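Local coordinates for response regulator receiver domain protein (CheY) (PDB 3HEB), which probably acts as a response regulator receiver domain, accepting a phosphoryl group on an aspartate to pass on a signal in bacterial signal transduction, at residues Thr6-Glu11 with Gln61-Asp66; Glu21-Arg26 with Ala128-Gly133; Thr96-Gln101 with Asn113-Lys118. All blocks are in the same frame, centred on the assembly; numbering follows the deposited sequence.

Overall arrangement
Interactions 1 and 3 both belong to the parallel sheet, whereas interaction 2 joins two helices, 14-26 and 122-136, that lie against one face of it. Interaction 1 is the core contact, its centre about 3 Å from the centre of the chain; interactions 2 and 3 lie about 13 and 12 Å from it, the former still largely buried and the latter only partly, and both reach the second subunit. Chemistry follows place: backbone bonds and aliphatic groups in interaction 1, isoleucine packing with an arginine-lined outer edge in interaction 2, hydroxyl groups around a loop in interaction 3. The acidic ends of interaction 1 meet Thr96 and Lys118, while Leu64 touches Leu132 of interaction 2.

Interaction 1 of 3, residues Thr6-Glu11 with Gln61-Asp66; sequences TIVMIE and QLVLLD
Ile10 and Leu65 lie side by side on one face of two neighbouring parallel strands, 6-10 and 61-65, whose axes approach to 4.6 Å at an angle of 18°. Thr6 O and both the N-H and C=O of Val8 and Ile10 face 61-66 in a ladder of five hydrogen bonds; the nearly straight bond from Val8 N to Leu62 O measures 2.8 Å. Followed outward, Ile10 sets its CB 3.4 Å from Leu64 O. Its CG2 branch, lying anti to the backbone N, packs on Leu65 CD1 at 3.5 Å. On the other branch CG1 also lies against Leu64 O, and Ile10 CD1, at its end, reaches the same Leu65 CD1 at 3.7 Å. One leucine methyl is thus touched by both branches of the isoleucine. On the other face Ile7 CG2 meets Leu64 CD2 at 4.0 Å.

Beyond the strands, Glu11 bends at chi2 (66°) and brings its carboxylate across Asp66, the two planes 32° apart. Glu11 OE1 lies 3.5 Å from Asp66 CB, while Glu11 OE2 and Asp66 OD2, both acceptors, come within 3.1 Å. A water within hydrogen-bonding distance of both oxygens probably bridges them, though its two protons cannot serve every acceptor in reach. Asp13 N also donates to Glu11 OE2 and Lys118 forms a salt bridge with Glu11 OE1, which probably offsets part of the repulsion. An alanine in place of Glu11 would probably deprive Lys118 of its salt-bridge partner and the bridging water of one of its carboxylates. Asp66 OD1 has a probable hydrogen bond to Thr96 OG1. Acidic groups clustered at the C-terminal ends of adjacent parallel strands are characteristic of the receiver-domain phosphorylation site, and Asp66 is the predicted phosphoacceptor, here unmodified.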
ATOM      1  N   THR A   6      -4.308   0.794  15.380  1.00 17.11           N
ATOM      2  CA  THR A   6      -4.407  -0.618  15.720  1.00 17.82           C
ATOM      3  C   THR A   6      -4.131  -1.524  14.523  1.00 17.10           C
ATOM      4  O   THR A   6      -4.629  -1.283  13.415  1.00 17.24           O
ATOM      5  CB  THR A   6      -5.811  -0.967  16.231  1.00 19.37           C
ATOM      6  OG1 THR A   6      -6.770  -0.650  15.214  1.00 25.57           O
ATOM      7  CG2 THR A   6      -6.147  -0.187  17.469  1.00 21.18           C
ATOM      8  N   ILE A   7      -3.335  -2.563  14.744  1.00 12.71           N
ATOM      9  CA  ILE A   7      -3.047  -3.524  13.689  1.00 13.11           C
ATOM     10  C   ILE A   7      -3.986  -4.705  13.903  1.00 11.88           C
ATOM     11  O   ILE A   7      -3.971  -5.320  14.968  1.00 11.97           O
ATOM     12  CB  ILE A   7      -1.592  -4.012  13.753  1.00 14.51           C
ATOM     13  CG1 ILE A   7      -0.649  -2.827  13.516  1.00 10.57           C
ATOM     14  CG2 ILE A   7      -1.368  -5.100  12.725  1.00 12.39           C
ATOM     15  CD1 ILE A   7       0.802  -3.151  13.682  1.00 11.99           C
ATOM     16  N   VAL A   8      -4.826  -4.993  12.913  1.00 10.01           N
ATOM     17  CA  VAL A   8      -5.757  -6.109  13.017  1.00 10.95           C
ATOM     18  C   VAL A   8      -5.217  -7.271  12.196  1.00 11.86           C
ATOM     19  O   VAL A   8      -5.200  -7.213  10.969  1.00 14.28           O
ATOM     20  CB  VAL A   8      -7.161  -5.732  12.487  1.00 12.11           C
ATOM     21  CG1 VAL A   8      -8.080  -6.937  12.575  1.00 13.87           C
ATOM     22  CG2 VAL A   8      -7.744  -4.581  13.289  1.00  8.65           C
HETATM   23  N   MSE A   9      -4.764  -8.322  12.871  1.00 12.61           N
HETATM   24  CA  MSE A   9      -4.215  -9.482  12.176  1.00 13.91           C
HETATM   25  C   MSE A   9      -5.254 -10.591  11.991  1.00 14.27           C
HETATM   26  O   MSE A   9      -5.749 -11.164  12.965  1.00 13.73           O
HETATM   27  CB  MSE A   9      -2.992 -10.017  12.938  1.00 12.42           C
HETATM   28  CG  MSE A   9      -2.349 -11.266  12.341  1.00 12.19           C
HETATM   29 SE   MSE A   9      -0.776 -11.703  13.145  1.00  4.11          SE
HETATM   30  CE  MSE A   9      -1.350 -12.117  14.775  1.00  9.63           C
ATOM     31  N   ILE A  10      -5.593 -10.866  10.734  1.00 14.90           N
ATOM     32  CA  ILE A  10      -6.556 -11.914  10.396  1.00 15.07           C
ATOM     33  C   ILE A  10      -5.781 -13.097   9.792  1.00 16.68           C
ATOM     34  O   ILE A  10      -5.515 -13.161   8.586  1.00 16.95           O
ATOM     35  CB  ILE A  10      -7.616 -11.394   9.394  1.00 13.28           C
ATOM     36  CG1 ILE A  10      -8.287 -10.132   9.959  1.00 11.33           C
ATOM     37  CG2 ILE A  10      -8.663 -12.483   9.126  1.00 11.00           C
ATOM     38  CD1 ILE A  10      -9.239  -9.445   8.983  1.00  5.22           C
ATOM     39  N   GLU A  11      -5.409 -14.028  10.657  1.00 18.21           N
ATOM     40  CA  GLU A  11      -4.633 -15.191  10.260  1.00 17.78           C
ATOM     41  C   GLU A  11      -5.113 -16.381  11.083  1.00 17.98           C
ATOM     42  O   GLU A  11      -5.305 -16.259  12.288  1.00 18.98           O
ATOM     43  CB  GLU A  11      -3.150 -14.905  10.531  1.00 18.39           C
ATOM     44  CG  GLU A  11      -2.217 -16.083  10.318  1.00 20.32           C
ATOM     45  CD  GLU A  11      -2.139 -16.517   8.874  1.00 18.36           C
ATOM     46  OE1 GLU A  11      -1.581 -15.760   8.053  1.00 20.72           O
ATOM     47  OE2 GLU A  11      -2.643 -17.615   8.559  1.00 19.48           O
ATOM     48  N   GLN A  61      -6.706   1.996  11.647  1.00 14.85           N
ATOM     49  CA  GLN A  61      -6.276   0.603  11.720  1.00 15.53           C
ATOM     50  C   GLN A  61      -5.713   0.057  10.411  1.00 15.37           C
ATOM     51  O   GLN A  61      -6.161   0.421   9.332  1.00 14.22           O
ATOM     52  CB  GLN A  61      -7.473  -0.248  12.142  1.00 17.39           C
ATOM     53  CG  GLN A  61      -8.703   0.083  11.311  1.00 20.48           C
ATOM     54  CD  GLN A  61      -9.949  -0.621  11.767  1.00 20.46           C
ATOM     55  OE1 GLN A  61     -10.019  -1.116  12.884  1.00 23.11           O
ATOM     56  NE2 GLN A  61     -10.959  -0.649  10.900  1.00 18.94           N
ATOM     57  N   LEU A  62      -4.721  -0.819  10.527  1.00 17.78           N
ATOM     58  CA  LEU A  62      -4.112  -1.468   9.370  1.00 17.90           C
ATOM     59  C   LEU A  62      -4.534  -2.927   9.517  1.00 18.64           C
ATOM     60  O   LEU A  62      -4.510  -3.470  10.620  1.00 16.43           O
ATOM     61  CB  LEU A  62      -2.579  -1.379   9.415  1.00 17.97           C
ATOM     62  CG  LEU A  62      -1.872  -2.266   8.372  1.00 19.50           C
ATOM     63  CD1 LEU A  62      -1.479  -1.431   7.165  1.00 20.62           C
ATOM     64  CD2 LEU A  62      -0.643  -2.888   8.963  1.00 18.21           C
ATOM     65  N   VAL A  63      -4.924  -3.565   8.418  1.00 18.89           N
ATOM     66  CA  VAL A  63      -5.335  -4.955   8.506  1.00 19.60           C
ATOM     67  C   VAL A  63      -4.476  -5.920   7.704  1.00 18.84           C
ATOM     68  O   VAL A  63      -4.243  -5.727   6.505  1.00 17.72           O
ATOM     69  CB  VAL A  63      -6.807  -5.129   8.074  1.00 19.40           C
ATOM     70  CG1 VAL A  63      -7.710  -4.273   8.948  1.00 21.12           C
ATOM     71  CG2 VAL A  63      -6.972  -4.735   6.637  1.00 24.01           C
ATOM     72  N   LEU A  64      -3.981  -6.943   8.396  1.00 17.96           N
ATOM     73  CA  LEU A  64      -3.189  -7.996   7.773  1.00 18.46           C
ATOM     74  C   LEU A  64      -4.198  -9.091   7.501  1.00 16.55           C
ATOM     75  O   LEU A  64      -4.877  -9.553   8.416  1.00 17.46           O
ATOM     76  CB  LEU A  64      -2.114  -8.520   8.720  1.00 19.71           C
ATOM     77  CG  LEU A  64      -0.776  -7.815   8.581  1.00 22.53           C
ATOM     78  CD1 LEU A  64      -0.261  -7.998   7.152  1.00 20.90           C
ATOM     79  CD2 LEU A  64      -0.948  -6.337   8.915  1.00 22.21           C
ATOM     80  N   LEU A  65      -4.299  -9.508   6.251  1.00 16.44           N
ATOM     81  CA  LEU A  65      -5.280 -10.518   5.900  1.00 15.38           C
ATOM     82  C   LEU A  65      -4.745 -11.668   5.066  1.00 15.79           C
ATOM     83  O   LEU A  65      -4.118 -11.465   4.027  1.00 14.33           O
ATOM     84  CB  LEU A  65      -6.453  -9.845   5.169  1.00 14.59           C
ATOM     85  CG  LEU A  65      -7.644 -10.674   4.670  1.00 17.43           C
ATOM     86  CD1 LEU A  65      -8.438 -11.247   5.836  1.00 14.57           C
ATOM     87  CD2 LEU A  65      -8.535  -9.786   3.808  1.00 15.72           C
ATOM     88  N   ASP A  66      -4.989 -12.880   5.553  1.00 17.25           N
ATOM     89  CA  ASP A  66      -4.605 -14.090   4.851  1.00 18.53           C
ATOM     90  C   ASP A  66      -5.876 -14.415   4.089  1.00 19.38           C
ATOM     91  O   ASP A  66      -6.964 -14.266   4.640  1.00 21.23           O
ATOM     92  CB  ASP A  66      -4.270 -15.205   5.843  1.00 20.17           C
ATOM     93  CG  ASP A  66      -3.907 -16.508   5.157  1.00 21.46           C
ATOM     94  OD1 ASP A  66      -3.455 -16.460   3.996  1.00 22.65           O
ATOM     95  OD2 ASP A  66      -4.055 -17.581   5.782  1.00 24.36           O
TER
HETATM   96  O   HOH W   1      -2.896 -19.539   6.831  1.00 31.09           O

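Interaction 2 of 3, residues Glu21-Arg26 with Ala128-Gly133; sequences EKNIRR and AIRQLG
A helix-helix interface on one face of the receiver domain's alpha/beta sandwich is made where Ile24 and Asn23 of helix 14-26 meet Ile129 and Arg130 of helix 122-136. The axes of the two short helical segments approach to 7.6 Å and cross at -52°. At the buried centre, Ile24 CD1 packs on Ile129 CG2 at 3.5 Å, the two side chains crossing at about a right angle. The same Ile24 CD1 lies 4.0 Å from Gly133 CA, where a CB would point at the partner helix; with none there, the methyl lies against the backbone. Asn23 CB also touches Ile129 CG2, at 3.7 Å.

Toward the surface, Arg130 has CG anti to its backbone N and bends at chi3 (-56°), which carries NH2 into a hydrogen bond with Asn23 OD1 (2.6 Å). The donor lies nearly on the amide C=O line, but the bond bends at the hydrogen (133°). Asn23 ND2 bonds to Leu19 O, which fixes the amide's rotation. Arg26 crosses Arg130 obliquely, its CD 3.0 Å from Arg130 NE, and Arg26 NE and Arg130 NH2, both donors, are 3.3 Å apart. The apolar centre thus rests on isoleucine methyls, while the asparagine carbonyl probably offsets only part of the arginine repulsion.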
ATOM      1  N   GLU A  21       3.470 -11.719  14.497  1.00 16.67           N
ATOM      2  CA  GLU A  21       3.415 -10.892  15.683  1.00 17.28           C
ATOM      3  C   GLU A  21       4.769 -10.575  16.294  1.00 17.74           C
ATOM      4  O   GLU A  21       5.032  -9.432  16.647  1.00 19.38           O
ATOM      5  CB  GLU A  21       2.549 -11.569  16.742  1.00 19.69           C
ATOM      6  CG  GLU A  21       2.417 -10.791  18.048  1.00 25.32           C
ATOM      7  CD  GLU A  21       2.069 -11.683  19.249  1.00 30.88           C
ATOM      8  OE1 GLU A  21       1.216 -12.602  19.120  1.00 32.85           O
ATOM      9  OE2 GLU A  21       2.650 -11.457  20.336  1.00 32.58           O
ATOM     10  N   LYS A  22       5.633 -11.572  16.432  1.00 18.16           N
ATOM     11  CA  LYS A  22       6.923 -11.312  17.050  1.00 18.76           C
ATOM     12  C   LYS A  22       7.859 -10.546  16.149  1.00 18.25           C
ATOM     13  O   LYS A  22       8.732  -9.831  16.623  1.00 20.26           O
ATOM     14  CB  LYS A  22       7.590 -12.612  17.506  1.00 21.27           C
ATOM     15  CG  LYS A  22       7.985 -13.563  16.399  1.00 24.82           C
ATOM     16  CD  LYS A  22       8.577 -14.852  16.973  1.00 27.95           C
ATOM     17  CE  LYS A  22       9.696 -14.550  17.963  1.00 29.00           C
ATOM     18  NZ  LYS A  22      10.678 -13.583  17.392  1.00 30.52           N
ATOM     19  N   ASN A  23       7.681 -10.677  14.845  1.00 17.35           N
ATOM     20  CA  ASN A  23       8.559  -9.956  13.952  1.00 15.96           C
ATOM     21  C   ASN A  23       8.125  -8.513  13.805  1.00 15.43           C
ATOM     22  O   ASN A  23       8.922  -7.654  13.436  1.00 14.12           O
ATOM     23  CB  ASN A  23       8.650 -10.677  12.616  1.00 15.69           C
ATOM     24  CG  ASN A  23       9.621 -11.835  12.673  1.00 16.37           C
ATOM     25  OD1 ASN A  23      10.834 -11.630  12.690  1.00 18.70           O
ATOM     26  ND2 ASN A  23       9.099 -13.053  12.732  1.00 15.22           N
ATOM     27  N   ILE A  24       6.867  -8.236  14.120  1.00 14.99           N
ATOM     28  CA  ILE A  24       6.392  -6.868  14.059  1.00 15.72           C
ATOM     29  C   ILE A  24       7.021  -6.155  15.258  1.00 16.86           C
ATOM     30  O   ILE A  24       7.419  -4.986  15.164  1.00 16.14           O
ATOM     31  CB  ILE A  24       4.856  -6.793  14.162  1.00 15.61           C
ATOM     32  CG1 ILE A  24       4.223  -7.361  12.890  1.00 15.20           C
ATOM     33  CG2 ILE A  24       4.411  -5.354  14.378  1.00 14.34           C
ATOM     34  CD1 ILE A  24       4.647  -6.654  11.631  1.00 15.07           C
ATOM     35  N   ARG A  25       7.103  -6.869  16.380  1.00 15.66           N
ATOM     36  CA  ARG A  25       7.695  -6.316  17.595  1.00 16.22           C
ATOM     37  C   ARG A  25       9.178  -6.187  17.354  1.00 17.52           C
ATOM     38  O   ARG A  25       9.806  -5.233  17.795  1.00 18.19           O
ATOM     39  CB  ARG A  25       7.475  -7.238  18.797  1.00 14.03           C
ATOM     40  CG  ARG A  25       6.035  -7.570  19.077  1.00 16.28           C
ATOM     41  CD  ARG A  25       5.173  -6.326  18.992  1.00 15.67           C
ATOM     42  NE  ARG A  25       3.813  -6.570  19.458  1.00 14.61           N
ATOM     43  CZ  ARG A  25       2.824  -5.688  19.370  1.00 14.19           C
ATOM     44  NH1 ARG A  25       3.035  -4.501  18.820  1.00 13.25           N
ATOM     45  NH2 ARG A  25       1.633  -5.979  19.880  1.00 14.38           N
ATOM     46  N   ARG A  26       9.729  -7.161  16.640  1.00 19.70           N
ATOM     47  CA  ARG A  26      11.151  -7.176  16.326  1.00 22.10           C
ATOM     48  C   ARG A  26      11.523  -5.885  15.608  1.00 20.89           C
ATOM     49  O   ARG A  26      12.629  -5.380  15.760  1.00 23.15           O
ATOM     50  CB  ARG A  26      11.465  -8.370  15.426  1.00 25.92           C
ATOM     51  CG  ARG A  26      12.826  -9.020  15.662  1.00 32.46           C
ATOM     52  CD  ARG A  26      13.065 -10.124  14.626  1.00 38.17           C
ATOM     53  NE  ARG A  26      14.087 -11.090  15.029  1.00 41.84           N
ATOM     54  CZ  ARG A  26      13.976 -11.909  16.071  1.00 44.02           C
ATOM     55  NH1 ARG A  26      12.884 -11.887  16.830  1.00 42.90           N
ATOM     56  NH2 ARG A  26      14.958 -12.759  16.352  1.00 45.11           N
ATOM     57  N   ALA A 128      10.701 -10.551   6.124  1.00 14.34           N
ATOM     58  CA  ALA A 128       9.744  -9.769   5.363  1.00 13.44           C
ATOM     59  C   ALA A 128       8.741  -9.065   6.277  1.00 14.34           C
ATOM     60  O   ALA A 128       8.358  -7.927   6.015  1.00 14.69           O
ATOM     61  CB  ALA A 128       9.019 -10.655   4.365  1.00 14.70           C
ATOM     62  N   ILE A 129       8.323  -9.744   7.341  1.00 13.23           N
ATOM     63  CA  ILE A 129       7.380  -9.179   8.300  1.00 13.44           C
ATOM     64  C   ILE A 129       8.047  -8.023   9.043  1.00 14.91           C
ATOM     65  O   ILE A 129       7.423  -7.001   9.363  1.00 14.24           O
ATOM     66  CB  ILE A 129       6.943 -10.243   9.327  1.00 14.05           C
ATOM     67  CG1 ILE A 129       6.297 -11.428   8.599  1.00 14.41           C
ATOM     68  CG2 ILE A 129       5.981  -9.627  10.336  1.00 13.58           C
ATOM     69  CD1 ILE A 129       5.889 -12.572   9.511  1.00 16.55           C
ATOM     70  N   ARG A 130       9.325  -8.202   9.327  1.00 14.47           N
ATOM     71  CA  ARG A 130      10.115  -7.193  10.005  1.00 16.66           C
ATOM     72  C   ARG A 130      10.117  -5.984   9.066  1.00 15.94           C
ATOM     73  O   ARG A 130       9.917  -4.839   9.483  1.00 15.33           O
ATOM     74  CB  ARG A 130      11.520  -7.747  10.196  1.00 19.06           C
ATOM     75  CG  ARG A 130      12.448  -6.992  11.105  1.00 24.66           C
ATOM     76  CD  ARG A 130      13.695  -7.869  11.296  1.00 27.16           C
ATOM     77  NE  ARG A 130      13.314  -9.188  11.802  1.00 29.17           N
ATOM     78  CZ  ARG A 130      13.769 -10.351  11.337  1.00 29.18           C
ATOM     79  NH1 ARG A 130      14.641 -10.394  10.337  1.00 30.01           N
ATOM     80  NH2 ARG A 130      13.337 -11.479  11.873  1.00 29.60           N
ATOM     81  N   GLN A 131      10.314  -6.259   7.781  1.00 14.73           N
ATOM     82  CA  GLN A 131      10.333  -5.216   6.767  1.00 14.53           C
ATOM     83  C   GLN A 131       8.975  -4.522   6.697  1.00 14.51           C
ATOM     84  O   GLN A 131       8.902  -3.314   6.481  1.00 14.91           O
ATOM     85  CB  GLN A 131      10.693  -5.816   5.413  1.00 15.75           C
ATOM     86  CG  GLN A 131      11.686  -4.996   4.637  1.00 19.39           C
ATOM     87  CD  GLN A 131      12.847  -4.532   5.505  1.00 20.79           C
ATOM     88  OE1 GLN A 131      12.909  -3.366   5.903  1.00 22.35           O
ATOM     89  NE2 GLN A 131      13.764  -5.450   5.816  1.00 21.75           N
ATOM     90  N   LEU A 132       7.910  -5.297   6.883  1.00 14.16           N
ATOM     91  CA  LEU A 132       6.534  -4.790   6.875  1.00 14.46           C
ATOM     92  C   LEU A 132       6.330  -3.850   8.088  1.00 14.41           C
ATOM     93  O   LEU A 132       5.703  -2.788   7.981  1.00 14.71           O
ATOM     94  CB  LEU A 132       5.562  -5.976   6.977  1.00 16.51           C
ATOM     95  CG  LEU A 132       4.059  -5.864   6.661  1.00 17.77           C
ATOM     96  CD1 LEU A 132       3.312  -6.917   7.468  1.00 16.41           C
ATOM     97  CD2 LEU A 132       3.526  -4.506   7.004  1.00 17.73           C
ATOM     98  N   GLY A 133       6.865  -4.262   9.238  1.00 12.62           N
ATOM     99  CA  GLY A 133       6.747  -3.471  10.451  1.00 11.96           C
ATOM    100  C   GLY A 133       7.488  -2.151  10.341  1.00 12.70           C
ATOM    101  O   GLY A 133       6.992  -1.123  10.790  1.00 14.39           O
TER

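Interaction 3 of 3, residues Thr96-Gln101 with Asn113-Lys118; sequences TTTDDQ and NVYITK
Tyr115 has CG anti to its backbone N (chi1 -176°), which carries the ring from strand 114-117 to the loop of 96-101 and sets OH 2.9 Å from Thr98 O. This hydrogen bond enters with the hydroxyl well above the plane of the carbonyl, although Thr98 O lies in the plane of the ring, at its edge. In Thr96 the hydroxyl takes the position anti to the backbone N (chi1 -169°), facing Asp66, and the methyl is left to meet the tyrosine: Thr96 CG2 is 3.0 Å from Tyr115 OH, a tight contact approached obliquely. Thr98 CG2 touches the same oxygen at 3.2 Å. The phenol oxygen is thus flanked by two threonine methyls while it bonds to a carbonyl.

Thr117 approaches the same carbonyl, its OG1 3.1 Å from Thr98 O, but its one proton also has Gln140 of the second subunit within reach. Its methyl lies against the preceding peptide, Thr117 CG2 to Thr97 O at 3.2 Å. Backbone bonds complete the join: Lys118 N meets Thr96 O at 2.6 Å, nearly straight (170° at the hydrogen), and Thr96 N donates to Ile116 O at 3.2 Å. Lys118, extended beyond CG, runs over the Thr96 backbone, and its NZ bonds to His16 beside the acidic site; a bound phosphate ion, probably from the crystallisation liquor, lies about 5 Å from this side chain. Threonine, aromatic residue and lysine placed in this way recall the switch region of CheY-like receivers.

In the fold, the loop leads from strand 92-96 into helix 101-109, whose Ile104 and Cys107 pack on the Tyr115 ring. Strand 114-117 is an edge strand of this chain's sheet, and Tyr115 makes backbone hydrogen bonds to the second subunit.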
ATOM      1  N   THR A  96      -0.694 -13.660   2.102  1.00 17.69           N
ATOM      2  CA  THR A  96      -1.093 -15.036   1.897  1.00 19.11           C
ATOM      3  C   THR A  96      -0.065 -15.863   1.136  1.00 19.40           C
ATOM      4  O   THR A  96       0.926 -15.344   0.621  1.00 19.22           O
ATOM      5  CB  THR A  96      -2.424 -15.077   1.152  1.00 19.47           C
ATOM      6  OG1 THR A  96      -2.954 -16.410   1.176  1.00 21.26           O
ATOM      7  CG2 THR A  96      -2.219 -14.610  -0.288  1.00 20.39           C
ATOM      8  N   THR A  97      -0.336 -17.159   1.058  1.00 20.32           N
ATOM      9  CA  THR A  97       0.538 -18.116   0.396  1.00 20.63           C
ATOM     10  C   THR A  97       0.596 -18.025  -1.127  1.00 22.41           C
ATOM     11  O   THR A  97       1.676 -17.995  -1.705  1.00 22.39           O
ATOM     12  CB  THR A  97       0.136 -19.563   0.796  1.00 20.58           C
ATOM     13  OG1 THR A  97       0.466 -19.790   2.174  1.00 18.18           O
ATOM     14  CG2 THR A  97       0.867 -20.582  -0.062  1.00 22.51           C
ATOM     15  N   THR A  98      -0.557 -17.970  -1.783  1.00 24.81           N
ATOM     16  CA  THR A  98      -0.576 -17.945  -3.238  1.00 27.55           C
ATOM     17  C   THR A  98       0.126 -16.763  -3.880  1.00 29.03           C
ATOM     18  O   THR A  98       0.290 -15.708  -3.258  1.00 30.38           O
ATOM     19  CB  THR A  98      -2.013 -18.012  -3.784  1.00 28.52           C
ATOM     20  OG1 THR A  98      -1.965 -18.078  -5.212  1.00 30.24           O
ATOM     21  CG2 THR A  98      -2.811 -16.786  -3.368  1.00 29.04           C
ATOM     22  N   ASP A  99       0.540 -16.945  -5.133  1.00 29.65           N
ATOM     23  CA  ASP A  99       1.225 -15.890  -5.864  1.00 31.49           C
ATOM     24  C   ASP A  99       0.870 -15.838  -7.340  1.00 31.99           C
ATOM     25  O   ASP A  99       1.646 -15.319  -8.139  1.00 32.32           O
ATOM     26  CB  ASP A  99       2.745 -16.034  -5.741  1.00 32.53           C
ATOM     27  CG  ASP A  99       3.274 -17.263  -6.454  1.00 35.20           C
ATOM     28  OD1 ASP A  99       4.465 -17.252  -6.843  1.00 36.57           O
ATOM     29  OD2 ASP A  99       2.511 -18.241  -6.618  1.00 35.12           O
ATOM     30  N   ASP A 100      -0.283 -16.376  -7.723  1.00 33.42           N
ATOM     31  CA  ASP A 100      -0.653 -16.324  -9.130  1.00 35.01           C
ATOM     32  C   ASP A 100      -1.343 -15.002  -9.459  1.00 34.88           C
ATOM     33  O   ASP A 100      -2.208 -14.532  -8.712  1.00 33.68           O
ATOM     34  CB  ASP A 100      -1.553 -17.501  -9.511  1.00 37.70           C
ATOM     35  CG  ASP A 100      -2.895 -17.443  -8.841  1.00 39.73           C
ATOM     36  OD1 ASP A 100      -2.937 -17.593  -7.601  1.00 42.01           O
ATOM     37  OD2 ASP A 100      -3.902 -17.245  -9.556  1.00 39.52           O
ATOM     38  N   GLN A 101      -0.935 -14.414 -10.584  1.00 34.64           N
ATOM     39  CA  GLN A 101      -1.450 -13.135 -11.070  1.00 35.29           C
ATOM     40  C   GLN A 101      -2.928 -12.881 -10.784  1.00 33.89           C
ATOM     41  O   GLN A 101      -3.283 -11.861 -10.192  1.00 32.98           O
ATOM     42  CB  GLN A 101      -1.250 -13.015 -12.586  1.00 37.46           C
ATOM     43  CG  GLN A 101      -0.066 -13.771 -13.162  1.00 40.85           C
ATOM     44  CD  GLN A 101      -0.181 -13.961 -14.682  1.00 43.16           C
ATOM     45  OE1 GLN A 101      -1.186 -14.484 -15.190  1.00 39.48           O
ATOM     46  NE2 GLN A 101       0.859 -13.542 -15.409  1.00 42.64           N
ATOM     47  N   ASN A 113      -4.556  -2.483  -0.484  1.00  9.22           N
ATOM     48  CA  ASN A 113      -3.509  -1.470  -0.594  1.00 10.03           C
ATOM     49  C   ASN A 113      -2.185  -2.094  -0.996  1.00  9.67           C
ATOM     50  O   ASN A 113      -1.415  -1.508  -1.751  1.00 11.64           O
ATOM     51  CB  ASN A 113      -3.320  -0.746   0.741  1.00  7.70           C
ATOM     52  CG  ASN A 113      -4.524   0.101   1.122  1.00  9.72           C
ATOM     53  OD1 ASN A 113      -4.538   1.329   0.933  1.00  9.49           O
ATOM     54  ND2 ASN A 113      -5.554  -0.554   1.651  1.00  4.46           N
ATOM     55  N   VAL A 114      -1.931  -3.283  -0.464  1.00 10.17           N
ATOM     56  CA  VAL A 114      -0.697  -4.017  -0.707  1.00  9.27           C
ATOM     57  C   VAL A 114      -0.964  -5.517  -0.645  1.00 11.60           C
ATOM     58  O   VAL A 114      -1.848  -5.982   0.078  1.00 11.72           O
ATOM     59  CB  VAL A 114       0.366  -3.671   0.360  1.00  9.53           C
ATOM     60  CG1 VAL A 114       1.649  -4.479   0.126  1.00  7.94           C
ATOM     61  CG2 VAL A 114       0.652  -2.174   0.339  1.00  9.31           C
ATOM     62  N   TYR A 115      -0.194  -6.265  -1.425  1.00 11.20           N
ATOM     63  CA  TYR A 115      -0.306  -7.708  -1.464  1.00 12.43           C
ATOM     64  C   TYR A 115       1.097  -8.275  -1.283  1.00 13.48           C
ATOM     65  O   TYR A 115       2.046  -7.895  -1.992  1.00 13.91           O
ATOM     66  CB  TYR A 115      -0.891  -8.168  -2.797  1.00 12.31           C
ATOM     67  CG  TYR A 115      -1.135  -9.657  -2.863  1.00 15.66           C
ATOM     68  CD1 TYR A 115      -2.429 -10.166  -2.936  1.00 14.02           C
ATOM     69  CD2 TYR A 115      -0.067 -10.561  -2.880  1.00 14.54           C
ATOM     70  CE1 TYR A 115      -2.658 -11.526  -3.030  1.00 15.03           C
ATOM     71  CE2 TYR A 115      -0.288 -11.922  -2.971  1.00 14.18           C
ATOM     72  CZ  TYR A 115      -1.588 -12.400  -3.050  1.00 15.89           C
ATOM     73  OH  TYR A 115      -1.821 -13.758  -3.166  1.00 18.06           O
ATOM     74  N   ILE A 116       1.233  -9.167  -0.313  1.00 12.56           N
ATOM     75  CA  ILE A 116       2.515  -9.792  -0.036  1.00 12.76           C
ATOM     76  C   ILE A 116       2.340 -11.293  -0.015  1.00 13.32           C
ATOM     77  O   ILE A 116       1.544 -11.814   0.763  1.00 12.79           O
ATOM     78  CB  ILE A 116       3.069  -9.381   1.338  1.00 14.17           C
ATOM     79  CG1 ILE A 116       3.290  -7.867   1.383  1.00 13.75           C
ATOM     80  CG2 ILE A 116       4.375 -10.135   1.619  1.00 11.49           C
ATOM     81  CD1 ILE A 116       3.789  -7.352   2.730  1.00 10.38           C
ATOM     82  N   THR A 117       3.064 -11.985  -0.885  1.00 13.33           N
ATOM     83  CA  THR A 117       3.000 -13.437  -0.915  1.00 12.90           C
ATOM     84  C   THR A 117       3.936 -13.895   0.201  1.00 14.97           C
ATOM     85  O   THR A 117       5.099 -13.471   0.262  1.00 13.63           O
ATOM     86  CB  THR A 117       3.499 -14.002  -2.265  1.00 11.84           C
ATOM     87  OG1 THR A 117       2.571 -13.663  -3.302  1.00 11.55           O
ATOM     88  CG2 THR A 117       3.643 -15.521  -2.183  1.00 11.27           C
ATOM     89  N   LYS A 118       3.428 -14.741   1.093  1.00 15.15           N
ATOM     90  CA  LYS A 118       4.232 -15.241   2.198  1.00 14.84           C
ATOM     91  C   LYS A 118       5.473 -15.926   1.650  1.00 14.47           C
ATOM     92  O   LYS A 118       5.363 -16.826   0.823  1.00 16.82           O
ATOM     93  CB  LYS A 118       3.443 -16.256   3.028  1.00 13.48           C
ATOM     94  CG  LYS A 118       2.268 -15.687   3.800  1.00 13.56           C
ATOM     95  CD  LYS A 118       1.619 -16.770   4.632  1.00 12.61           C
ATOM     96  CE  LYS A 118       0.448 -16.213   5.409  1.00 15.46           C
ATOM     97  NZ  LYS A 118      -0.235 -17.255   6.230  1.00 14.96           N
TER